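Local coordinates for ribonucleoside-diphosphate reductase subunit beta (Bacillus halodurans C-125, PDB 2RCC), which probably acts as the diiron-containing small subunit that helps convert ribonucleoside diphosphates into the deoxyribonucleotides needed for DNA synthesis, at residues I82-A86 and Y126-L130; W53-I58 and T211-I216; A195-N199 and I273-N277; E154-F158 and L260-W264; G187-Y191 and I288-R292. All blocks are in the same frame, centred on the assembly; numbering follows the deposited sequence.

Contact 1 of 5, residues I82-A86 and Y126-L130; sequences IGLLA and YSYVL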
# COMPACT_ATOMS: atom_id res chain seq x y z
N ILE A 82 -13.48 -17.88 -11.93
CA ILE A 82 -12.30 -17.05 -12.20
C ILE A 82 -12.73 -15.72 -12.85
O ILE A 82 -12.21 -14.68 -12.47
CB ILE A 82 -11.17 -17.80 -13.01
CG1 ILE A 82 -9.81 -17.20 -12.66
CG2 ILE A 82 -11.44 -17.86 -14.55
CD1 ILE A 82 -9.35 -17.63 -11.22
N GLY A 83 -13.72 -15.78 -13.77
CA GLY A 83 -14.30 -14.60 -14.42
C GLY A 83 -14.89 -13.60 -13.43
O GLY A 83 -14.63 -12.41 -13.53
N LEU A 84 -15.65 -14.10 -12.45
CA LEU A 84 -16.25 -13.26 -11.41
C LEU A 84 -15.16 -12.62 -10.56
O LEU A 84 -15.21 -11.42 -10.28
CB LEU A 84 -17.17 -14.07 -10.48
CG LEU A 84 -17.89 -13.25 -9.41
CD1 LEU A 84 -18.67 -12.07 -10.00
CD2 LEU A 84 -18.77 -14.13 -8.61
N LEU A 85 -14.21 -13.45 -10.11
CA LEU A 85 -13.07 -12.96 -9.32
C LEU A 85 -12.29 -11.86 -10.07
O LEU A 85 -11.92 -10.86 -9.46
CB LEU A 85 -12.15 -14.12 -8.90
CG LEU A 85 -12.76 -15.05 -7.84
CD1 LEU A 85 -11.93 -16.32 -7.69
CD2 LEU A 85 -12.91 -14.35 -6.52
N ALA A 86 -12.06 -12.06 -11.37
CA ALA A 86 -11.41 -11.06 -12.21
C ALA A 86 -12.30 -9.82 -12.39
O ALA A 86 -11.80 -8.71 -12.37
CB ALA A 86 -11.03 -11.65 -13.55
N TYR A 126 -5.98 -12.88 -11.02
CA TYR A 126 -7.20 -13.49 -11.56
C TYR A 126 -7.27 -13.28 -13.09
O TYR A 126 -7.57 -14.21 -13.84
CB TYR A 126 -8.47 -12.96 -10.91
CG TYR A 126 -8.61 -13.26 -9.44
CD1 TYR A 126 -8.47 -14.54 -8.95
CD2 TYR A 126 -8.90 -12.24 -8.54
CE1 TYR A 126 -8.56 -14.79 -7.56
CE2 TYR A 126 -9.02 -12.48 -7.19
CZ TYR A 126 -8.87 -13.75 -6.70
OH TYR A 126 -9.01 -13.96 -5.34
N SER A 127 -6.99 -12.07 -13.54
CA SER A 127 -6.91 -11.78 -14.98
C SER A 127 -5.88 -12.61 -15.68
O SER A 127 -6.09 -13.03 -16.79
CB SER A 127 -6.59 -10.31 -15.24
OG SER A 127 -7.66 -9.52 -14.77
N TYR A 128 -4.73 -12.76 -15.05
CA TYR A 128 -3.62 -13.56 -15.58
C TYR A 128 -4.01 -15.03 -15.84
O TYR A 128 -3.62 -15.62 -16.87
CB TYR A 128 -2.45 -13.44 -14.59
CG TYR A 128 -1.17 -14.16 -14.90
CD1 TYR A 128 -0.09 -13.50 -15.51
CD2 TYR A 128 -0.99 -15.47 -14.48
CE1 TYR A 128 1.11 -14.17 -15.76
CE2 TYR A 128 0.20 -16.16 -14.73
CZ TYR A 128 1.25 -15.51 -15.36
OH TYR A 128 2.45 -16.18 -15.56
N VAL A 129 -4.74 -15.63 -14.91
CA VAL A 129 -5.25 -16.98 -15.06
C VAL A 129 -6.25 -17.01 -16.24
O VAL A 129 -6.11 -17.80 -17.17
CB VAL A 129 -5.93 -17.50 -13.76
CG1 VAL A 129 -6.69 -18.82 -13.99
CG2 VAL A 129 -4.90 -17.68 -12.64
N LEU A 130 -7.24 -16.11 -16.23
CA LEU A 130 -8.25 -16.09 -17.28
C LEU A 130 -7.64 -15.87 -18.70
O LEU A 130 -7.95 -16.61 -19.64
CB LEU A 130 -9.32 -15.05 -16.92
CG LEU A 130 -10.60 -15.01 -17.73
CD1 LEU A 130 -11.33 -16.33 -17.67
CD2 LEU A 130 -11.49 -13.86 -17.28
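Leu85, Ile82 and Ala86 of helix 72-87 pack on Tyr126, Val129 and Leu130 of helix 106-133 in a buried helix-helix contact of the ferritin-like helical bundle. The two short segments run at 142° to each other, closer to antiparallel than to parallel. Their axes come within 8.7 Å. Tyr126 is the central residue. CB of Leu85 stands over the middle of its ring, 3.6 Å from the ring centroid, in a CH-pi contact. Leu85 CD1 leans toward ring atom CE1 of Tyr126 (3.7 Å). CG of Tyr126 lies anti to the carbonyl carbon (chi1 -64°), which turns the ring across Leu85. Ala86 CB meets Tyr126 CB at 3.9 Å, so the base of the tyrosine is also covered. Ile82 uses both branches. Its CG1 crosses Val129 CG1 at 3.8 Å, and its CG2 is pressed to 3.5 Å from Leu130 CD1, a tight fit. Phe194 and Ile216 also touch Tyr126. No hydrogen bond joins the two segments. Tyr126 is the probable active-site tyrosine, and its side chain is about 4 Å from that of His122, a probable iron ligand. The apolar packing is consistent with a sheltered tyrosyl radical, as in class I relatives.

Contact 2 of 5, residues W53-I58 and T211-I216; sequences WTPFEI and TMINYI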
# COMPACT_ATOMS: atom_id res chain seq x y z
N TRP A 53 4.96 -12.43 -3.52
CA TRP A 53 4.82 -13.28 -4.70
C TRP A 53 4.14 -12.45 -5.79
O TRP A 53 3.50 -11.45 -5.50
CB TRP A 53 3.98 -14.56 -4.41
CG TRP A 53 2.56 -14.29 -4.07
CD1 TRP A 53 2.08 -13.99 -2.84
CD2 TRP A 53 1.43 -14.21 -4.97
NE1 TRP A 53 0.74 -13.72 -2.90
CE2 TRP A 53 0.31 -13.86 -4.19
CE3 TRP A 53 1.26 -14.41 -6.34
CZ2 TRP A 53 -0.95 -13.72 -4.72
CZ3 TRP A 53 -0.03 -14.28 -6.88
CH2 TRP A 53 -1.09 -13.91 -6.07
N THR A 54 4.33 -12.83 -7.05
CA THR A 54 3.60 -12.20 -8.13
C THR A 54 3.15 -13.31 -9.07
O THR A 54 3.76 -14.37 -9.11
CB THR A 54 4.39 -11.12 -8.97
OG1 THR A 54 5.25 -11.75 -9.92
CG2 THR A 54 5.15 -10.16 -8.05
N PRO A 55 2.09 -13.08 -9.82
CA PRO A 55 1.69 -14.15 -10.75
C PRO A 55 2.69 -14.48 -11.86
O PRO A 55 2.63 -15.55 -12.42
CB PRO A 55 0.37 -13.62 -11.33
CG PRO A 55 0.46 -12.16 -11.16
CD PRO A 55 1.19 -11.92 -9.89
N PHE A 56 3.65 -13.60 -12.12
CA PHE A 56 4.62 -13.80 -13.16
C PHE A 56 5.63 -14.91 -12.88
O PHE A 56 6.31 -15.33 -13.79
CB PHE A 56 5.34 -12.47 -13.51
CG PHE A 56 4.39 -11.40 -13.95
CD1 PHE A 56 3.82 -11.44 -15.21
CD2 PHE A 56 4.00 -10.38 -13.09
CE1 PHE A 56 2.90 -10.45 -15.63
CE2 PHE A 56 3.09 -9.40 -13.49
CZ PHE A 56 2.55 -9.44 -14.78
N GLU A 57 5.71 -15.38 -11.64
CA GLU A 57 6.57 -16.48 -11.27
C GLU A 57 5.86 -17.84 -11.52
O GLU A 57 6.49 -18.88 -11.40
CB GLU A 57 6.98 -16.34 -9.77
CG GLU A 57 5.93 -16.80 -8.71
CD GLU A 57 6.22 -16.31 -7.26
OE1 GLU A 57 6.51 -15.10 -7.02
OE2 GLU A 57 6.11 -17.17 -6.34
N ILE A 58 4.57 -17.82 -11.88
CA ILE A 58 3.76 -19.04 -12.08
C ILE A 58 3.49 -19.30 -13.56
O ILE A 58 2.88 -18.48 -14.26
CB ILE A 58 2.47 -18.94 -11.27
CG1 ILE A 58 2.83 -18.99 -9.77
CG2 ILE A 58 1.50 -20.07 -11.64
CD1 ILE A 58 1.72 -18.66 -8.87
N THR A 211 -2.35 -23.08 -6.91
CA THR A 211 -1.20 -22.49 -6.25
C THR A 211 -1.37 -20.98 -6.06
O THR A 211 -1.17 -20.47 -4.96
CB THR A 211 0.09 -22.69 -7.06
OG1 THR A 211 0.41 -24.10 -7.16
CG2 THR A 211 1.23 -21.93 -6.41
N MSE A 212 -1.84 -20.28 -7.10
CA MSE A 212 -2.02 -18.83 -7.01
C MSE A 212 -3.19 -18.50 -6.08
O MSE A 212 -3.10 -17.58 -5.27
CB MSE A 212 -2.22 -18.22 -8.39
CG MSE A 212 -1.40 -16.88 -8.63
SE MSE A 212 -1.21 -16.81 -10.47
CE MSE A 212 -3.10 -16.51 -10.69
N ILE A 213 -4.26 -19.28 -6.17
CA ILE A 213 -5.40 -19.18 -5.24
C ILE A 213 -4.93 -19.35 -3.79
O ILE A 213 -5.37 -18.62 -2.90
CB ILE A 213 -6.51 -20.23 -5.54
CG1 ILE A 213 -7.18 -19.97 -6.89
CG2 ILE A 213 -7.59 -20.23 -4.46
CD1 ILE A 213 -7.99 -18.69 -7.00
N ASN A 214 -4.04 -20.31 -3.56
CA ASN A 214 -3.51 -20.58 -2.25
C ASN A 214 -2.63 -19.44 -1.75
O ASN A 214 -2.69 -19.11 -0.58
CB ASN A 214 -2.76 -21.89 -2.26
CG ASN A 214 -2.56 -22.47 -0.87
OD1 ASN A 214 -1.43 -22.76 -0.48
ND2 ASN A 214 -3.64 -22.60 -0.09
N TYR A 215 -1.82 -18.83 -2.63
CA TYR A 215 -1.07 -17.61 -2.25
C TYR A 215 -2.02 -16.48 -1.87
O TYR A 215 -1.78 -15.81 -0.86
CB TYR A 215 -0.13 -17.16 -3.32
CG TYR A 215 1.01 -18.13 -3.66
CD1 TYR A 215 1.38 -19.18 -2.82
CD2 TYR A 215 1.77 -17.91 -4.80
CE1 TYR A 215 2.46 -20.02 -3.15
CE2 TYR A 215 2.83 -18.72 -5.11
CZ TYR A 215 3.17 -19.77 -4.29
OH TYR A 215 4.24 -20.57 -4.61
N ILE A 216 -3.06 -16.29 -2.67
CA ILE A 216 -4.10 -15.29 -2.36
C ILE A 216 -4.76 -15.57 -1.00
O ILE A 216 -4.86 -14.68 -0.14
CB ILE A 216 -5.19 -15.20 -3.45
CG1 ILE A 216 -4.63 -14.65 -4.76
CG2 ILE A 216 -6.42 -14.34 -2.94
CD1 ILE A 216 -5.51 -14.83 -6.03
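The indole of Trp53 carries Tyr215 CB over one face, 3.5 Å from the centroid of its five-membered ring, a CH-pi contact. Met212 CG and Ile216 CG1 approach the six-membered ring obliquely. The Tyr215 ring has the carbonyl O of its own helix residue Thr211 over one face. The two rings are neither stacked nor edge-to-face, and their planes meet at 52°. Here the loop between helix 41-50 and helix 61-66 is laid on helix 207-237 of the ferritin-like bundle. Trp53 has CG between the backbone N and the carbonyl carbon (chi1 65°), and its ring reaches over the helix. Its CZ3 comes to 3.4 Å from CG of Met212, a selenomethionine. Trp53 NE1 donates to Asp219 OD2, and the side chain lies about 4 Å from that of His122, a probable iron ligand. This is consistent with the Trp-Asp-His radical-transfer path of class I relatives. Replacing Trp53 by an alanine would probably leave Asp219 without its indole donor and open a gap over Met212, Tyr215 and Ile216. Thr54 OG1 accepts from Phe56 N, an ST turn within the loop, and Glu57 OE1 accepts from Thr54 N. Beyond the tryptophan, Ile58 CD1 fits between Met212 CG (3.6 Å) and Tyr215 CE2 (3.9 Å), and Pro55 CB rests 3.7 Å from Met212 SE.

Contact 3 of 5, residues A195-N199 and I273-N277; sequences AFFYN and IPGIN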
# COMPACT_ATOMS: atom_id res chain seq x y z
N ALA A 195 -12.31 -23.41 -2.75
CA ALA A 195 -12.39 -24.87 -2.60
C ALA A 195 -12.54 -25.59 -3.93
O ALA A 195 -11.98 -26.69 -4.10
CB ALA A 195 -13.54 -25.25 -1.64
N PHE A 196 -13.30 -25.01 -4.86
CA PHE A 196 -13.47 -25.55 -6.22
C PHE A 196 -12.08 -25.73 -6.89
O PHE A 196 -11.79 -26.76 -7.46
CB PHE A 196 -14.43 -24.69 -7.07
CG PHE A 196 -14.40 -25.02 -8.55
CD1 PHE A 196 -15.22 -25.99 -9.08
CD2 PHE A 196 -13.55 -24.35 -9.41
CE1 PHE A 196 -15.20 -26.28 -10.42
CE2 PHE A 196 -13.49 -24.68 -10.77
CZ PHE A 196 -14.32 -25.62 -11.26
N PHE A 197 -11.24 -24.70 -6.79
CA PHE A 197 -9.93 -24.76 -7.36
C PHE A 197 -9.07 -25.82 -6.68
O PHE A 197 -8.37 -26.59 -7.36
CB PHE A 197 -9.27 -23.37 -7.36
CG PHE A 197 -10.00 -22.38 -8.21
CD1 PHE A 197 -10.09 -22.55 -9.57
CD2 PHE A 197 -10.62 -21.29 -7.64
CE1 PHE A 197 -10.77 -21.65 -10.35
CE2 PHE A 197 -11.30 -20.39 -8.43
CZ PHE A 197 -11.37 -20.58 -9.77
N TYR A 198 -9.14 -25.89 -5.34
CA TYR A 198 -8.36 -26.90 -4.61
C TYR A 198 -8.85 -28.31 -4.91
O TYR A 198 -8.04 -29.25 -4.91
CB TYR A 198 -8.39 -26.66 -3.09
CG TYR A 198 -7.88 -25.30 -2.63
CD1 TYR A 198 -6.76 -24.70 -3.22
CD2 TYR A 198 -8.48 -24.65 -1.56
CE1 TYR A 198 -6.29 -23.47 -2.76
CE2 TYR A 198 -8.03 -23.44 -1.11
CZ TYR A 198 -6.93 -22.86 -1.71
OH TYR A 198 -6.51 -21.67 -1.23
N ASN A 199 -10.17 -28.47 -5.15
CA ASN A 199 -10.74 -29.78 -5.49
C ASN A 199 -10.16 -30.26 -6.81
O ASN A 199 -9.98 -31.46 -7.00
CB ASN A 199 -12.29 -29.70 -5.58
CG ASN A 199 -12.95 -31.05 -5.94
OD1 ASN A 199 -12.79 -32.04 -5.24
ND2 ASN A 199 -13.70 -31.06 -7.02
N ILE A 273 -20.37 -30.92 -9.72
CA ILE A 273 -18.92 -31.08 -9.84
C ILE A 273 -18.44 -32.31 -9.11
O ILE A 273 -18.63 -32.41 -7.90
CB ILE A 273 -18.19 -29.84 -9.28
CG1 ILE A 273 -18.62 -28.57 -10.05
CG2 ILE A 273 -16.66 -30.05 -9.35
CD1 ILE A 273 -18.26 -28.59 -11.60
N PRO A 274 -17.80 -33.24 -9.83
CA PRO A 274 -17.27 -34.41 -9.18
C PRO A 274 -16.35 -34.05 -8.00
O PRO A 274 -15.55 -33.13 -8.08
CB PRO A 274 -16.45 -35.08 -10.31
CG PRO A 274 -17.15 -34.64 -11.58
CD PRO A 274 -17.54 -33.24 -11.29
N GLY A 275 -16.50 -34.74 -6.90
CA GLY A 275 -15.66 -34.47 -5.75
C GLY A 275 -16.19 -33.45 -4.76
O GLY A 275 -15.63 -33.39 -3.69
N ILE A 276 -17.24 -32.70 -5.11
CA ILE A 276 -17.83 -31.71 -4.21
C ILE A 276 -19.24 -32.13 -3.84
O ILE A 276 -20.13 -32.13 -4.68
CB ILE A 276 -17.86 -30.31 -4.84
CG1 ILE A 276 -16.47 -29.85 -5.30
CG2 ILE A 276 -18.43 -29.29 -3.84
CD1 ILE A 276 -15.46 -29.72 -4.20
N ASN A 277 -19.45 -32.52 -2.58
CA ASN A 277 -20.78 -32.88 -2.07
C ASN A 277 -21.33 -31.56 -1.54
O ASN A 277 -20.69 -30.91 -0.71
CB ASN A 277 -20.71 -33.96 -0.99
CG ASN A 277 -22.03 -34.15 -0.27
OD1 ASN A 277 -22.29 -33.48 0.71
ND2 ASN A 277 -22.85 -35.10 -0.73
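The side-chain amide of Asn199 reaches out from helix 191-202 to the carbonyl of Pro274. CG of Asn199 is anti to the backbone N (chi1 180°), and this carries the amide to the loop. ND2 donates to Pro274 O at 3.0 Å with an N-H...O angle of 161°. The oxygen lies in the amide plane, and the nitrogen lies in the carbonyl plane. The bond fixes the rotation of the amide, with its N-H edge turned to Pro274 O. Asn199 OD1 is taken by Arg202 NE, which fixes which end of the amide faces the loop. Ile276 lies alongside Asn199, pointing the other way, but it is modelled in two conformers and its close fit is doubtful in detail. The loop segment is a type II beta turn from Ile273 to Ile276, with Pro274 and Gly275 at its centre. It is closed by Ile276 N to Ile273 O at 3.1 Å. Gly275 has the positive phi (91°) usual at the third position of such a turn. The turn lies in the loop that joins helix 244-268 to helix 278-295, whose start Asn277 caps with OD1 on Asp280 N. Deeper in, Ile273 CD1 meets the edge of the Phe196 ring at CE1, 4.0 Å away. Ala77 and Ile81 of helix 72-87 also touch Phe196.

Contact 4 of 5, residues E154-F158 and L260-W264; sequences ERNEF and LEKDW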
# COMPACT_ATOMS: atom_id res chain seq x y z
N GLU A 154 -27.60 -8.46 -6.12
CA GLU A 154 -28.11 -8.62 -4.76
C GLU A 154 -26.99 -8.78 -3.72
O GLU A 154 -27.13 -8.31 -2.59
CB GLU A 154 -29.09 -9.81 -4.67
N ARG A 155 -25.90 -9.43 -4.11
CA ARG A 155 -24.80 -9.64 -3.19
C ARG A 155 -24.08 -8.31 -2.95
O ARG A 155 -23.71 -8.01 -1.81
CB ARG A 155 -23.85 -10.72 -3.73
CG ARG A 155 -23.23 -11.49 -2.63
CD ARG A 155 -22.31 -12.61 -3.10
NE ARG A 155 -21.85 -13.33 -1.92
CZ ARG A 155 -20.85 -14.20 -1.86
NH1 ARG A 155 -20.10 -14.52 -2.92
NH2 ARG A 155 -20.60 -14.74 -0.68
N ASN A 156 -23.91 -7.52 -4.01
CA ASN A 156 -23.26 -6.22 -3.93
C ASN A 156 -24.07 -5.22 -3.11
O ASN A 156 -23.48 -4.40 -2.41
CB ASN A 156 -22.91 -5.69 -5.33
CG ASN A 156 -21.80 -6.53 -6.02
OD1 ASN A 156 -21.21 -7.43 -5.41
ND2 ASN A 156 -21.51 -6.22 -7.28
N GLU A 157 -25.39 -5.30 -3.16
CA GLU A 157 -26.26 -4.46 -2.34
C GLU A 157 -26.17 -4.79 -0.83
O GLU A 157 -26.32 -3.89 -0.01
CB GLU A 157 -27.70 -4.50 -2.85
CG GLU A 157 -27.89 -3.75 -4.19
CD GLU A 157 -29.23 -4.03 -4.87
OE1 GLU A 157 -30.20 -4.43 -4.19
OE2 GLU A 157 -29.31 -3.83 -6.11
N PHE A 158 -25.97 -6.07 -0.46
CA PHE A 158 -25.78 -6.50 0.95
C PHE A 158 -24.52 -5.83 1.52
O PHE A 158 -24.56 -5.24 2.61
CB PHE A 158 -25.70 -8.06 1.08
CG PHE A 158 -25.23 -8.57 2.47
CD1 PHE A 158 -26.10 -8.57 3.57
CD2 PHE A 158 -23.94 -9.09 2.66
CE1 PHE A 158 -25.67 -9.05 4.84
CE2 PHE A 158 -23.51 -9.58 3.95
CZ PHE A 158 -24.38 -9.55 5.02
N LEU A 260 -25.53 -16.40 2.31
CA LEU A 260 -25.25 -15.84 0.99
C LEU A 260 -24.19 -16.65 0.26
O LEU A 260 -24.31 -16.89 -0.92
CB LEU A 260 -24.82 -14.36 1.05
CG LEU A 260 -25.97 -13.37 1.30
CD1 LEU A 260 -25.44 -11.98 1.71
CD2 LEU A 260 -26.86 -13.27 0.08
N GLU A 261 -23.16 -17.09 0.98
CA GLU A 261 -22.11 -17.93 0.38
C GLU A 261 -22.71 -19.25 -0.11
O GLU A 261 -22.43 -19.65 -1.23
CB GLU A 261 -20.97 -18.15 1.37
CG GLU A 261 -19.78 -18.96 0.85
CD GLU A 261 -19.04 -18.35 -0.32
OE1 GLU A 261 -19.18 -17.15 -0.62
OE2 GLU A 261 -18.28 -19.08 -0.97
N LYS A 262 -23.54 -19.88 0.71
CA LYS A 262 -24.21 -21.13 0.35
C LYS A 262 -25.07 -20.93 -0.88
O LYS A 262 -25.09 -21.78 -1.74
CB LYS A 262 -25.08 -21.65 1.51
CG LYS A 262 -24.26 -22.08 2.70
CD LYS A 262 -25.08 -22.34 3.93
CE LYS A 262 -24.13 -22.51 5.14
NZ LYS A 262 -24.76 -22.95 6.37
N ASP A 263 -25.76 -19.79 -0.97
CA ASP A 263 -26.59 -19.48 -2.16
C ASP A 263 -25.72 -19.39 -3.41
O ASP A 263 -26.05 -19.95 -4.45
CB ASP A 263 -27.36 -18.17 -1.98
CG ASP A 263 -28.44 -18.24 -0.88
OD1 ASP A 263 -28.95 -19.34 -0.55
OD2 ASP A 263 -28.78 -17.16 -0.34
N TRP A 264 -24.64 -18.65 -3.31
CA TRP A 264 -23.71 -18.51 -4.41
C TRP A 264 -23.14 -19.86 -4.82
O TRP A 264 -23.08 -20.18 -6.01
CB TRP A 264 -22.61 -17.52 -4.04
CG TRP A 264 -23.03 -16.11 -4.26
CD1 TRP A 264 -23.73 -15.28 -3.42
CD2 TRP A 264 -22.81 -15.37 -5.44
NE1 TRP A 264 -23.93 -14.07 -4.00
CE2 TRP A 264 -23.37 -14.09 -5.25
CE3 TRP A 264 -22.17 -15.66 -6.65
CZ2 TRP A 264 -23.29 -13.10 -6.20
CZ3 TRP A 264 -22.10 -14.69 -7.60
CH2 TRP A 264 -22.67 -13.42 -7.38
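Arg155 of helix 150-168 reaches across to Glu261 and Trp264 of helix 244-268. Arg155 and Trp264 are each modelled in two conformers, and the geometry given here, for salt bridge and stack alike, is that of one copy. Arg155 NH2 donates to Glu261 OE1 at 2.8 Å, forming a salt bridge. The N-H...O angle is 152°. NH2 approaches the oxygen almost end-on, and the oxygen sits 19° out of the guanidinium plane. The same OE1 also accepts from Phe190 N, so two donors grip it. The other carboxylate oxygen, Glu261 OE2, is bonded to Ser192 OG. Both oxygens of this buried acid are therefore satisfied, and the nearby arginine would probably favour its charged form. Glu261 is bent at chi2 (62°), which curls the carboxylate back toward these donors. With a leucine at Glu261, the Arg155 charge and Phe190 N would probably be left without their acceptor. The guanidinium stacks, tilted, on the indole of Trp264, with Arg155 CZ 3.7 Å from the centroid of the five-membered ring, a cation-pi contact. The approach of Arg155 CD to Trp264 NE1 is very short and doubtful, as are details of the stack. A second cation-pi partner of Arg155 is Phe190. On the apolar side, Leu260 CD1 sits over one face of the Phe158 ring, 3.4 Å from its CD2. The two segments run almost antiparallel, with axes 12.0 Å apart, and the long side chains span this distance. Ile285 of helix 278-295 packs on Glu261, and Val151 and Leu152 of helix 150-168 on Trp264.

Contact 5 of 5, residues G187-Y191 and I288-R292; sequences GLNFY and IANKR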
# COMPACT_ATOMS: atom_id res chain seq x y z
N GLY A 187 -12.43 -13.42 4.78
CA GLY A 187 -12.41 -14.66 5.53
C GLY A 187 -13.52 -15.65 5.29
O GLY A 187 -13.50 -16.71 5.89
N LEU A 188 -14.44 -15.35 4.39
CA LEU A 188 -15.59 -16.24 4.14
C LEU A 188 -16.10 -16.18 2.71
O LEU A 188 -16.26 -17.24 2.10
CB LEU A 188 -16.70 -15.94 5.15
CG LEU A 188 -18.01 -16.75 5.13
CD1 LEU A 188 -17.80 -18.22 5.27
CD2 LEU A 188 -18.90 -16.28 6.29
N ASN A 189 -16.35 -14.98 2.16
CA ASN A 189 -16.80 -14.80 0.77
C ASN A 189 -15.88 -15.47 -0.21
O ASN A 189 -14.69 -15.37 -0.08
CB ASN A 189 -16.92 -13.32 0.37
CG ASN A 189 -18.11 -12.67 1.01
OD1 ASN A 189 -18.70 -13.24 1.93
ND2 ASN A 189 -18.48 -11.50 0.53
N PHE A 190 -16.47 -16.19 -1.15
CA PHE A 190 -15.77 -16.98 -2.16
C PHE A 190 -14.91 -18.14 -1.65
O PHE A 190 -14.30 -18.78 -2.46
CB PHE A 190 -14.97 -16.09 -3.14
CG PHE A 190 -15.82 -15.07 -3.81
CD1 PHE A 190 -16.88 -15.46 -4.61
CD2 PHE A 190 -15.58 -13.71 -3.62
CE1 PHE A 190 -17.71 -14.52 -5.19
CE2 PHE A 190 -16.38 -12.78 -4.22
CZ PHE A 190 -17.45 -13.17 -5.00
N TYR A 191 -14.98 -18.49 -0.37
CA TYR A 191 -14.26 -19.67 0.11
C TYR A 191 -14.78 -20.94 -0.56
O TYR A 191 -13.98 -21.84 -0.71
CB TYR A 191 -14.21 -19.75 1.65
CG TYR A 191 -13.08 -18.88 2.22
CD1 TYR A 191 -12.89 -17.56 1.80
CD2 TYR A 191 -12.20 -19.39 3.17
CE1 TYR A 191 -11.84 -16.76 2.33
CE2 TYR A 191 -11.14 -18.60 3.69
CZ TYR A 191 -10.97 -17.29 3.27
OH TYR A 191 -9.93 -16.51 3.79
N ILE A 288 -16.45 -22.30 8.71
CA ILE A 288 -15.68 -21.06 8.51
C ILE A 288 -16.32 -19.91 9.26
O ILE A 288 -15.61 -19.14 9.91
CB ILE A 288 -15.50 -20.64 7.02
CG1 ILE A 288 -14.77 -21.72 6.20
CG2 ILE A 288 -14.72 -19.34 6.90
CD1 ILE A 288 -13.52 -22.23 6.85
N ALA A 289 -17.66 -19.80 9.21
CA ALA A 289 -18.37 -18.76 9.96
C ALA A 289 -18.02 -18.88 11.47
O ALA A 289 -17.75 -17.87 12.11
CB ALA A 289 -19.90 -18.84 9.74
N ASN A 290 -18.00 -20.12 11.99
CA ASN A 290 -17.65 -20.39 13.40
C ASN A 290 -16.23 -19.99 13.71
O ASN A 290 -15.98 -19.43 14.77
CB ASN A 290 -17.81 -21.88 13.81
CG ASN A 290 -19.24 -22.34 13.91
OD1 ASN A 290 -20.19 -21.56 14.03
ND2 ASN A 290 -19.40 -23.66 13.89
N LYS A 291 -15.29 -20.30 12.81
CA LYS A 291 -13.89 -19.94 13.00
C LYS A 291 -13.70 -18.42 13.14
O LYS A 291 -12.98 -17.96 14.02
CB LYS A 291 -13.03 -20.50 11.86
CG LYS A 291 -11.54 -20.20 11.95
CD LYS A 291 -10.80 -20.69 10.71
N ARG A 292 -14.33 -17.66 12.25
CA ARG A 292 -14.28 -16.20 12.29
C ARG A 292 -14.88 -15.65 13.56
O ARG A 292 -14.36 -14.68 14.10
CB ARG A 292 -14.96 -15.55 11.09
CG ARG A 292 -14.37 -15.96 9.69
CD ARG A 292 -12.80 -16.12 9.70
NE ARG A 292 -12.29 -16.60 8.42
CZ ARG A 292 -11.05 -16.99 8.17
NH1 ARG A 292 -10.12 -17.09 9.10
NH2 ARG A 292 -10.75 -17.38 6.96
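A type II beta turn from Leu188 to Tyr191 links helix 172-187 to helix 191-202, and Arg292 of helix 278-295 holds Gly187, at the end of helix 172-187, just before the turn. Gly187 follows directly on Glu186, a probable iron ligand, and the Tyr191 side chain lies about 3 Å from that of Glu220, another probable ligand. The main tie is two-pronged and side-on. Arg292 NE donates to Gly187 O at 2.8 Å, and Arg292 NH2 donates to the same oxygen at 3.0 Å. The oxygen lies in the guanidinium plane. The donors come in at 115° and 112° to the C=O bond, both tilted out of the carbonyl plane. The arginine chain is bent at chi2 (-38°), and this turns its NE edge to the carbonyl. The methyl Ile288 CG2 also touches Gly187 O, at 3.1 Å. Beyond it the side chains of Leu188 and Ile288 lie alongside each other, pointing opposite ways, with Leu188 CD1 3.7 Å from Ile288 CG2. Gly187 O also lies over the centre of one face of the Tyr191 ring. The plane of that ring is nearly perpendicular to the guanidinium of Arg292, with Tyr191 CE2 at the guanidinium edge. Tyr191 OH is 3.4 Å from Arg292 NH2, but the angle is too poor for a bond. That hydroxyl is bonded instead to Glu186 O and Gln221 NE2, while Gln221 OE1 accepts from Arg292 NH2 and Gln295 OE1 from Arg292 NH1. All three guanidinium nitrogens have acceptors, so the buried arginine is probably stabilised by its neutral oxygen acceptors, beside the probable iron ligands.

All five contacts are mainly buried, but their chemistry differs with place. Contact 5 lies nearest the centre of the chain and contact 3 farthest, with its turn at the surface. Contacts 1 and 2 are apolar and aromatic, and they meet directly: Tyr128 OH probably hydrogen-bonds to Ile58 O, and Ile216 packs on Tyr126. Contacts 4 and 5 use buried arginines, and Phe190 ties them together through Glu261 and Arg155. Contact 3 has one side-chain amide hydrogen bond beside apolar packing. It uses helix 191-202, which begins where the turn of contact 5 ends, and the loop leading into the helix held by contact 5. Contact 2 also lies beside the second subunit, through Thr54 and Phe56.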